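Local coordinates for protein NDP-N-acetyl-D-galactosaminuronic acid dehydrogenase (Methanosarcina mazei Go1, PDB 3G79) that probably catalyses the two-step, NAD-dependent oxidation of UDP-N-acetyl-alpha-D-mannosamine to UDP-N-acetyl-alpha-D-mannosaminouronate, at residues T153-G156 and M157-I161; G290-C293 and L294-T298; S4-K7 and L8-L11; L244-A247 and A248-L252. All blocks are in the same frame, centred on the assembly; numbering follows the deposited sequence.

Interaction 1: residues T153-G156 and M157-I161; sequences TTEG and MAKQI
Glu155 and Lys159 form a salt bridge one turn apart at the start of helix 154-166. The ammonium NZ of Lys159 lies 2.8 Å from OE1 of Glu155. The hydrogen bond within the salt bridge is weak. The two side chains slant across each other. The Lys159 chain bends at chi3 (-81°) and chi4 to bring NZ to the carboxylate. Lys159 CD passes 2.9 Å from Glu155 O, a tight approach.

Beneath this pair the backbone is wound more loosely than in a regular alpha helix. Ala158 N donates to Thr153 O at 2.9 Å, and Lys159 N donates to Thr154 O at 3.1 Å. Both bonds span five residues, which marks a pi-type turn. Gln160 N then bonds to Gly156 O at 3.2 Å, restoring the four-residue spacing. The methyl CB of Ala158 tucks against the same first carbonyl, 3.3 Å from Thr153 O.

The helix is the crossover of a beta-alpha-beta unit, between strands 142-145 and 175-178 of the Rossmann-type NAD binding domain. Met157 runs alongside Thr153, pointing the same way. Their methyls, CE of Met157 and CG2 of Thr153, meet at 4.2 Å. With Thr153 chi1 at -53°, CG2 is opposite the backbone N and faces the Met157 methyl, while OG1 lies beside the backbone N.

Further out, Thr153 OG1 is hydrogen-bonded to Thr150 O, and Glu232 OE2 of helix 228-258 accepts from Thr154 N. Met157 also packs on Ile127 of helix 124-136, while Thr154 and Lys159 touch Leu176 of strand 175-178.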
loop_
_atom_site.group_PDB
_atom_site.type_symbol
_atom_site.label_atom_id
_atom_site.label_comp_id
_atom_site.label_asym_id
_atom_site.label_seq_id
_atom_site.Cartn_x
_atom_site.Cartn_y
_atom_site.Cartn_z
ATOM N N THR A 153 1.596 2.478 -26.658
ATOM C CA THR A 153 2.510 3.064 -27.632
ATOM C C THR A 153 3.294 2.007 -28.470
ATOM O O THR A 153 3.277 2.046 -29.718
ATOM C CB THR A 153 3.446 4.056 -26.914
ATOM O OG1 THR A 153 2.654 5.005 -26.168
ATOM C CG2 THR A 153 4.386 4.759 -27.914
ATOM N N THR A 154 3.953 1.054 -27.805
ATOM C CA THR A 154 4.673 0.013 -28.525
ATOM C C THR A 154 3.829 -0.703 -29.586
ATOM O O THR A 154 4.198 -0.693 -30.775
ATOM C CB THR A 154 5.331 -0.998 -27.587
ATOM O OG1 THR A 154 6.075 -0.272 -26.635
ATOM C CG2 THR A 154 6.318 -1.911 -28.338
ATOM N N GLU A 155 2.727 -1.322 -29.152
ATOM C CA GLU A 155 1.861 -2.104 -30.051
ATOM C C GLU A 155 1.023 -1.178 -30.933
ATOM O O GLU A 155 0.438 -1.614 -31.914
ATOM C CB GLU A 155 0.905 -3.006 -29.264
ATOM C CG GLU A 155 1.560 -3.988 -28.307
ATOM C CD GLU A 155 1.857 -5.318 -28.939
ATOM O OE1 GLU A 155 1.630 -5.452 -30.168
ATOM O OE2 GLU A 155 2.329 -6.236 -28.226
ATOM N N GLY A 156 0.947 0.092 -30.571
ATOM C CA GLY A 156 0.187 1.056 -31.333
ATOM C C GLY A 156 1.082 1.835 -32.268
ATOM O O GLY A 156 1.507 1.314 -33.278
ATOM N N MET A 157 1.400 3.076 -31.930
ATOM C CA MET A 157 2.026 3.924 -32.934
ATOM C C MET A 157 3.462 3.580 -33.240
ATOM O O MET A 157 3.918 3.802 -34.356
ATOM C CB MET A 157 1.838 5.443 -32.694
ATOM C CG MET A 157 2.190 6.012 -31.337
ATOM S SD MET A 157 2.883 7.703 -31.508
ATOM C CE MET A 157 4.604 7.194 -31.273
ATOM N N ALA A 158 4.161 3.016 -32.266
ATOM C CA ALA A 158 5.546 2.672 -32.477
ATOM C C ALA A 158 5.594 1.685 -33.621
ATOM O O ALA A 158 6.214 1.991 -34.625
ATOM C CB ALA A 158 6.182 2.129 -31.222
ATOM N N LYS A 159 4.873 0.571 -33.536
ATOM C CA LYS A 159 4.880 -0.387 -34.664
ATOM C C LYS A 159 4.282 0.134 -36.011
ATOM O O LYS A 159 4.762 -0.233 -37.074
ATOM C CB LYS A 159 4.288 -1.739 -34.261
ATOM C CG LYS A 159 2.920 -2.025 -34.812
ATOM C CD LYS A 159 2.129 -2.952 -33.915
ATOM C CE LYS A 159 2.496 -4.404 -34.123
ATOM N NZ LYS A 159 2.677 -5.014 -32.779
ATOM N N GLN A 160 3.233 0.955 -35.967
ATOM C CA GLN A 160 2.678 1.557 -37.169
ATOM C C GLN A 160 3.777 2.327 -37.941
ATOM O O GLN A 160 4.088 2.002 -39.066
ATOM C CB GLN A 160 1.476 2.447 -36.823
ATOM C CG GLN A 160 0.089 1.821 -37.096
ATOM C CD GLN A 160 -0.583 1.144 -35.874
ATOM O OE1 GLN A 160 -1.737 1.454 -35.542
ATOM N NE2 GLN A 160 0.125 0.213 -35.223
ATOM N N ILE A 161 4.392 3.317 -37.315
ATOM C CA ILE A 161 5.563 3.969 -37.886
ATOM C C ILE A 161 6.639 2.984 -38.370
ATOM O O ILE A 161 7.142 3.086 -39.497
ATOM C CB ILE A 161 6.218 4.962 -36.884
ATOM C CG1 ILE A 161 5.227 6.044 -36.478
ATOM C CG2 ILE A 161 7.384 5.661 -37.534
ATOM C CD1 ILE A 161 5.732 6.978 -35.378
#

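Interaction 2: residues G290-C293 and L294-T298; sequences GGHC and LTKDT
Residues Gly290 to Thr298 carry the loop-to-helix entry of helix 293-305 in the central domain. The sequence GGHCLTKD resembles the cysteine-bearing active-site signature of UDP-glucose dehydrogenases, so this corner is probably part of the active site here too.

Cys293 opens the helix. Its carbonyl O accepts from two backbone donors: Asp297 N at 2.9 Å and Lys296 N at 3.0 Å. The first comes in nearly along the C=O axis. The second sits well above the carbonyl plane, 52° out of it. The first turn is therefore held by an alpha-type (i+4) and a 3-10-type (i+3) bond on one oxygen.

Thr295 folds back over the glycine loop. Its OG1 sits between backbone N and carbonyl carbon (chi1 50°), which aims it at two carbonyls at once. Gly291 O is 2.7 Å from Thr295 OG1, and His292 O is 3.0 Å from it. The single hydroxyl proton could serve either. Gly291 O has a further donor in Asn372 ND2, which ties the loop to another part of the chain.

Asp297 lies beside Cys293. Asp297 CB is 3.3 Å from Cys293 O. Asp297 OD2 is hydrogen-bonded to Asn239 ND2 of helix 228-258, a helix that also contacts the Cys293 side chain through Lys235 and Asn239. This fastens the helix start to its neighbour.

Lys296 and His292 run side by side, pointing the same way. Lys296 CD passes 3.4 Å from His292 O. Lys296 NZ donates to His292 ND1 at 3.1 Å, from a position 31° out of the imidazole plane.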
loop_
_atom_site.group_PDB
_atom_site.type_symbol
_atom_site.label_atom_id
_atom_site.label_comp_id
_atom_site.label_asym_id
_atom_site.label_seq_id
_atom_site.Cartn_x
_atom_site.Cartn_y
_atom_site.Cartn_z
ATOM N N GLY A 290 2.990 16.460 -6.063
ATOM C CA GLY A 290 3.474 17.208 -7.213
ATOM C C GLY A 290 4.104 16.250 -8.173
ATOM O O GLY A 290 4.146 15.051 -7.886
ATOM N N GLY A 291 4.620 16.788 -9.289
ATOM C CA GLY A 291 5.419 16.033 -10.281
ATOM C C GLY A 291 4.621 15.717 -11.529
ATOM O O GLY A 291 3.491 16.192 -11.681
ATOM N N HIS A 292 5.183 14.938 -12.446
ATOM C CA HIS A 292 4.450 14.554 -13.638
ATOM C C HIS A 292 3.807 13.206 -13.437
ATOM O O HIS A 292 2.577 13.078 -13.450
ATOM C CB HIS A 292 5.358 14.500 -14.855
ATOM C CG HIS A 292 5.818 15.835 -15.309
ATOM N ND1 HIS A 292 4.939 16.838 -15.665
ATOM C CD2 HIS A 292 7.065 16.343 -15.471
ATOM C CE1 HIS A 292 5.627 17.912 -16.023
ATOM N NE2 HIS A 292 6.918 17.638 -15.917
ATOM N N CYS A 293 4.670 12.205 -13.265
ATOM C CA CYS A 293 4.295 10.789 -13.095
ATOM C C CYS A 293 3.149 10.601 -12.107
ATOM O O CYS A 293 2.053 10.272 -12.509
ATOM C CB CYS A 293 5.534 9.963 -12.692
ATOM S SG CYS A 293 6.716 9.879 -14.065
ATOM N N LEU A 294 3.422 10.879 -10.840
ATOM C CA LEU A 294 2.473 10.754 -9.747
ATOM C C LEU A 294 1.103 11.393 -9.955
ATOM O O LEU A 294 0.127 10.901 -9.415
ATOM C CB LEU A 294 3.102 11.316 -8.459
ATOM C CG LEU A 294 3.880 10.360 -7.569
ATOM C CD1 LEU A 294 4.531 11.102 -6.398
ATOM C CD2 LEU A 294 2.946 9.281 -7.047
ATOM N N THR A 295 1.039 12.499 -10.703
ATOM C CA THR A 295 -0.218 13.208 -10.948
ATOM C C THR A 295 -0.924 12.765 -12.255
ATOM O O THR A 295 -2.087 13.061 -12.472
ATOM C CB THR A 295 -0.005 14.778 -10.988
ATOM O OG1 THR A 295 1.064 15.134 -11.870
ATOM C CG2 THR A 295 0.325 15.343 -9.635
ATOM N N LYS A 296 -0.236 12.053 -13.134
ATOM C CA LYS A 296 -0.741 11.887 -14.495
ATOM C C LYS A 296 -0.889 10.456 -14.910
ATOM O O LYS A 296 -1.671 10.139 -15.797
ATOM C CB LYS A 296 0.159 12.593 -15.498
ATOM C CG LYS A 296 -0.276 13.969 -15.745
ATOM C CD LYS A 296 0.879 14.920 -15.683
ATOM C CE LYS A 296 1.774 14.855 -16.917
ATOM N NZ LYS A 296 2.275 16.232 -17.205
ATOM N N ASP A 297 -0.119 9.593 -14.286
ATOM C CA ASP A 297 -0.074 8.219 -14.699
ATOM C C ASP A 297 -1.431 7.542 -14.575
ATOM O O ASP A 297 -1.750 6.715 -15.396
ATOM C CB ASP A 297 1.041 7.445 -13.936
ATOM C CG ASP A 297 2.449 7.645 -14.563
ATOM O OD1 ASP A 297 2.600 8.484 -15.484
ATOM O OD2 ASP A 297 3.411 6.950 -14.154
ATOM N N THR A 298 -2.262 7.870 -13.594
ATOM C CA THR A 298 -3.410 6.999 -13.461
ATOM C C THR A 298 -4.392 7.277 -14.562
ATOM O O THR A 298 -5.161 6.408 -14.905
ATOM C CB THR A 298 -4.089 6.935 -12.045
ATOM O OG1 THR A 298 -5.367 7.589 -12.053
ATOM C CG2 THR A 298 -3.248 7.459 -10.952
#

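Interaction 3: residues S4-K7 and L8-L11; sequences SMSK and LEKL
The backbone is extended at Ser6 (psi 163°) and coils into helix 7-15 straight after it, so Ser6 faces Glu9 across the first turn. Ser6 is the N-cap, and the two residues form a capping box. Ser6 OG accepts from Glu9 N at 3.2 Å, in an almost straight bond of 171°. The return half runs from Ser6 N to Glu9 OE1. Its modelled length of 2.4 Å is very short, so the exact distance is doubtful, although the direction is straight. Glu9 has CG opposite its carbonyl carbon (chi1 -70°), and an extended chain carries the carboxylate back past Ser6 CB. One exchange thus occupies an amide at the helix start and the amide of the cap residue itself.

Regular helix bonds follow: Lys10 N to Ser6 O at 3.1 Å and Leu11 N to Lys7 O at 3.1 Å.

Met5 lies over the turn from the loop side. Met5 CE rests 3.4 Å from Glu9 O. Leu8 faces helix 204-214, where it packs on Ala205 and Ser206. Lys7 stretches away in a fully extended chain to a salt bridge with Asp173.

Lys10 crosses Met5 at a slant. Lys10 NZ donates to Met5 O at 2.7 Å, from above the carbonyl plane, and also lies 3.3 Å from Met5 CB.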
loop_
_atom_site.group_PDB
_atom_site.type_symbol
_atom_site.label_atom_id
_atom_site.label_comp_id
_atom_site.label_asym_id
_atom_site.label_seq_id
_atom_site.Cartn_x
_atom_site.Cartn_y
_atom_site.Cartn_z
ATOM N N SER A 4 8.987 -26.142 -36.862
ATOM C CA SER A 4 8.049 -25.505 -35.873
ATOM C C SER A 4 8.487 -24.125 -35.353
ATOM O O SER A 4 7.739 -23.465 -34.624
ATOM C CB SER A 4 7.761 -26.454 -34.703
ATOM O OG SER A 4 6.678 -27.321 -35.010
ATOM N N MET A 5 9.689 -23.692 -35.745
ATOM C CA MET A 5 10.169 -22.325 -35.473
ATOM C C MET A 5 9.369 -21.279 -36.237
ATOM O O MET A 5 9.018 -21.476 -37.403
ATOM C CB MET A 5 11.621 -22.162 -35.905
ATOM C CG MET A 5 12.656 -22.779 -35.017
ATOM S SD MET A 5 14.275 -22.382 -35.722
ATOM C CE MET A 5 14.605 -20.813 -34.945
ATOM N N SER A 6 9.110 -20.147 -35.601
ATOM C CA SER A 6 8.441 -19.062 -36.315
ATOM C C SER A 6 9.400 -18.397 -37.298
ATOM O O SER A 6 10.608 -18.545 -37.204
ATOM C CB SER A 6 7.873 -18.029 -35.344
ATOM O OG SER A 6 8.794 -16.966 -35.189
ATOM N N LYS A 7 8.841 -17.660 -38.235
ATOM C CA LYS A 7 9.626 -16.833 -39.140
ATOM C C LYS A 7 10.647 -15.953 -38.415
ATOM O O LYS A 7 11.826 -16.010 -38.727
ATOM C CB LYS A 7 8.697 -15.984 -40.013
ATOM C CG LYS A 7 9.399 -15.226 -41.109
ATOM C CD LYS A 7 8.393 -14.412 -41.845
ATOM C CE LYS A 7 9.067 -13.578 -42.910
ATOM N NZ LYS A 7 8.056 -12.711 -43.584
ATOM N N LEU A 8 10.198 -15.144 -37.459
ATOM C CA LEU A 8 11.099 -14.260 -36.685
ATOM C C LEU A 8 12.223 -15.025 -35.954
ATOM O O LEU A 8 13.413 -14.661 -36.063
ATOM C CB LEU A 8 10.308 -13.380 -35.711
ATOM C CG LEU A 8 11.113 -12.473 -34.768
ATOM C CD1 LEU A 8 12.064 -11.551 -35.550
ATOM C CD2 LEU A 8 10.191 -11.654 -33.859
ATOM N N GLU A 9 11.834 -16.081 -35.234
ATOM C CA GLU A 9 12.754 -16.970 -34.539
ATOM C C GLU A 9 13.905 -17.431 -35.442
ATOM O O GLU A 9 15.058 -17.479 -34.993
ATOM C CB GLU A 9 12.001 -18.176 -33.957
ATOM C CG GLU A 9 11.070 -17.867 -32.776
ATOM C CD GLU A 9 10.007 -18.966 -32.516
ATOM O OE1 GLU A 9 9.842 -19.882 -33.363
ATOM O OE2 GLU A 9 9.336 -18.903 -31.450
ATOM N N LYS A 10 13.569 -17.773 -36.693
ATOM C CA LYS A 10 14.529 -18.260 -37.712
ATOM C C LYS A 10 15.519 -17.162 -38.121
ATOM O O LYS A 10 16.745 -17.376 -38.104
ATOM C CB LYS A 10 13.827 -18.738 -38.988
ATOM C CG LYS A 10 12.989 -19.991 -38.898
ATOM C CD LYS A 10 12.109 -20.108 -40.160
ATOM C CE LYS A 10 11.573 -21.533 -40.392
ATOM N NZ LYS A 10 10.937 -22.124 -39.180
ATOM N N LEU A 11 14.967 -16.000 -38.491
ATOM C CA LEU A 11 15.758 -14.835 -38.827
ATOM C C LEU A 11 16.690 -14.513 -37.707
ATOM O O LEU A 11 17.828 -14.193 -37.943
ATOM C CB LEU A 11 14.864 -13.629 -39.015
ATOM C CG LEU A 11 14.083 -13.573 -40.295
ATOM C CD1 LEU A 11 12.986 -12.560 -40.153
ATOM C CD2 LEU A 11 15.104 -13.172 -41.331
#

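Interaction 4: residues L244-A247 and A248-L252; sequences LQIA and AINQL
Ile246 and Asn250 stand side by side on one face of helix 228-258, pointing the same way. The branch methyl CG2 of Ile246 meets the amide nitrogen ND2 of Asn250 at 3.3 Å. CG2 lies opposite the backbone N of Ile246, and this turns it along the helix toward the amide. The amide carbon CG of Asn250 also sits 3.2 Å from Ile246 O, the same carbonyl oxygen that accepts from Asn250 N at 3.1 Å. The methyl flanks the Asn250 amide without bonding to it.

Ile249 is turned differently. Its CG1 nearly eclipses the backbone N (chi1 6°), a strained torsion. This folds Ile249 CD1 back over the preceding turn, 3.0 Å from Ile246 O, a tight approach. Ile249 CD1 comes only loosely near Ile246 CB, at 4.5 Å.

Ala248 CB lies 3.4 Å from Gln245 O. The alpha-helical bonds run on beneath: Ala248 N to Leu244 O and Gln251 N to Ala247 O, both at 2.8 Å.

This long helix belongs to the central domain and reaches the dimer partner. Leu244 packs on Ala248 of the second subunit, and Ala248 O is hydrogen-bonded to Tyr322 OH of that subunit.

Asn250 finds its polar partners beyond the helix. OD1 accepts from Gly286 N, and ND2 bonds to Asn329 OD1 of helix 321-345. Both ends of a buried amide are thereby satisfied. This should fix its rotation and pin a loop and a second helix to this one.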
loop_
_atom_site.group_PDB
_atom_site.type_symbol
_atom_site.label_atom_id
_atom_site.label_comp_id
_atom_site.label_asym_id
_atom_site.label_seq_id
_atom_site.Cartn_x
_atom_site.Cartn_y
_atom_site.Cartn_z
ATOM N N LEU A 244 -1.653 6.253 -4.687
ATOM C CA LEU A 244 -2.644 5.686 -3.781
ATOM C C LEU A 244 -2.167 5.550 -2.332
ATOM O O LEU A 244 -2.958 5.827 -1.414
ATOM C CB LEU A 244 -3.157 4.348 -4.319
ATOM C CG LEU A 244 -4.076 3.591 -3.355
ATOM C CD1 LEU A 244 -5.428 4.318 -3.150
ATOM C CD2 LEU A 244 -4.307 2.199 -3.844
ATOM N N GLN A 245 -0.907 5.155 -2.097
ATOM C CA GLN A 245 -0.472 5.071 -0.688
ATOM C C GLN A 245 -0.473 6.432 -0.022
ATOM O O GLN A 245 -0.684 6.567 1.204
ATOM C CB GLN A 245 0.823 4.258 -0.404
ATOM C CG GLN A 245 1.946 4.388 -1.363
ATOM C CD GLN A 245 3.028 3.247 -1.331
ATOM O OE1 GLN A 245 3.624 2.945 -2.392
ATOM N NE2 GLN A 245 3.287 2.646 -0.151
ATOM N N ILE A 246 -0.290 7.460 -0.842
ATOM C CA ILE A 246 -0.234 8.803 -0.321
ATOM C C ILE A 246 -1.646 9.261 -0.057
ATOM O O ILE A 246 -1.926 9.944 0.921
ATOM C CB ILE A 246 0.453 9.731 -1.304
ATOM C CG1 ILE A 246 1.972 9.559 -1.224
ATOM C CG2 ILE A 246 0.030 11.249 -1.067
ATOM C CD1 ILE A 246 2.684 10.192 -2.456
ATOM N N ALA A 247 -2.549 8.916 -0.946
ATOM C CA ALA A 247 -3.889 9.347 -0.743
ATOM C C ALA A 247 -4.439 8.634 0.491
ATOM O O ALA A 247 -5.158 9.266 1.263
ATOM C CB ALA A 247 -4.746 9.134 -1.969
ATOM N N ALA A 248 -4.014 7.381 0.707
ATOM C CA ALA A 248 -4.339 6.612 1.937
ATOM C C ALA A 248 -4.044 7.294 3.250
ATOM O O ALA A 248 -4.967 7.345 4.099
ATOM C CB ALA A 248 -3.684 5.221 1.949
ATOM N N ILE A 249 -2.799 7.767 3.470
ATOM C CA ILE A 249 -2.529 8.363 4.780
ATOM C C ILE A 249 -3.161 9.740 4.834
ATOM O O ILE A 249 -3.616 10.150 5.905
ATOM C CB ILE A 249 -1.031 8.588 5.212
ATOM C CG1 ILE A 249 -0.089 8.257 4.110
ATOM C CG2 ILE A 249 -0.702 8.064 6.685
ATOM C CD1 ILE A 249 -0.017 9.391 3.152
ATOM N N ASN A 250 -3.121 10.458 3.705
ATOM C CA ASN A 250 -3.668 11.798 3.648
ATOM C C ASN A 250 -5.077 11.683 4.147
ATOM O O ASN A 250 -5.500 12.453 4.985
ATOM C CB ASN A 250 -3.640 12.370 2.220
ATOM C CG ASN A 250 -2.307 13.016 1.882
ATOM O OD1 ASN A 250 -1.521 13.354 2.774
ATOM N ND2 ASN A 250 -2.048 13.219 0.592
ATOM N N GLN A 251 -5.781 10.694 3.636
ATOM C CA GLN A 251 -7.133 10.389 4.065
ATOM C C GLN A 251 -7.226 10.078 5.560
ATOM O O GLN A 251 -8.171 10.503 6.226
ATOM C CB GLN A 251 -7.658 9.197 3.277
ATOM C CG GLN A 251 -8.831 8.526 3.897
ATOM C CD GLN A 251 -10.126 9.091 3.436
ATOM O OE1 GLN A 251 -10.320 10.325 3.369
ATOM N NE2 GLN A 251 -11.062 8.187 3.120
ATOM N N LEU A 252 -6.258 9.365 6.097
ATOM C CA LEU A 252 -6.364 8.969 7.488
ATOM C C LEU A 252 -6.138 10.238 8.304
ATOM O O LEU A 252 -6.780 10.434 9.343
ATOM C CB LEU A 252 -5.338 7.897 7.833
ATOM C CG LEU A 252 -5.460 6.858 8.933
ATOM C CD1 LEU A 252 -4.216 7.008 9.787
ATOM C CD2 LEU A 252 -6.810 6.808 9.752
#

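In the fold
From the N terminus the order is interaction 3, interaction 1, interaction 4, interaction 2. Each is a local contact within one continuous stretch, so none closes a long loop, and none nests or crosses. Interaction 3 starts the N-terminal helix 7-15, which packs on helix 204-214, and interaction 1 starts helix 154-166 of the NAD binding domain. Their centres lie about 22 Å apart. Interactions 4 and 2 belong to the central domain, with centres about 15 Å apart and nearest atoms about 4 Å apart. Helix 228-258 links the regions. Near its start it meets interaction 1, further along it borders interaction 2, and it carries interaction 4 at the subunit interface.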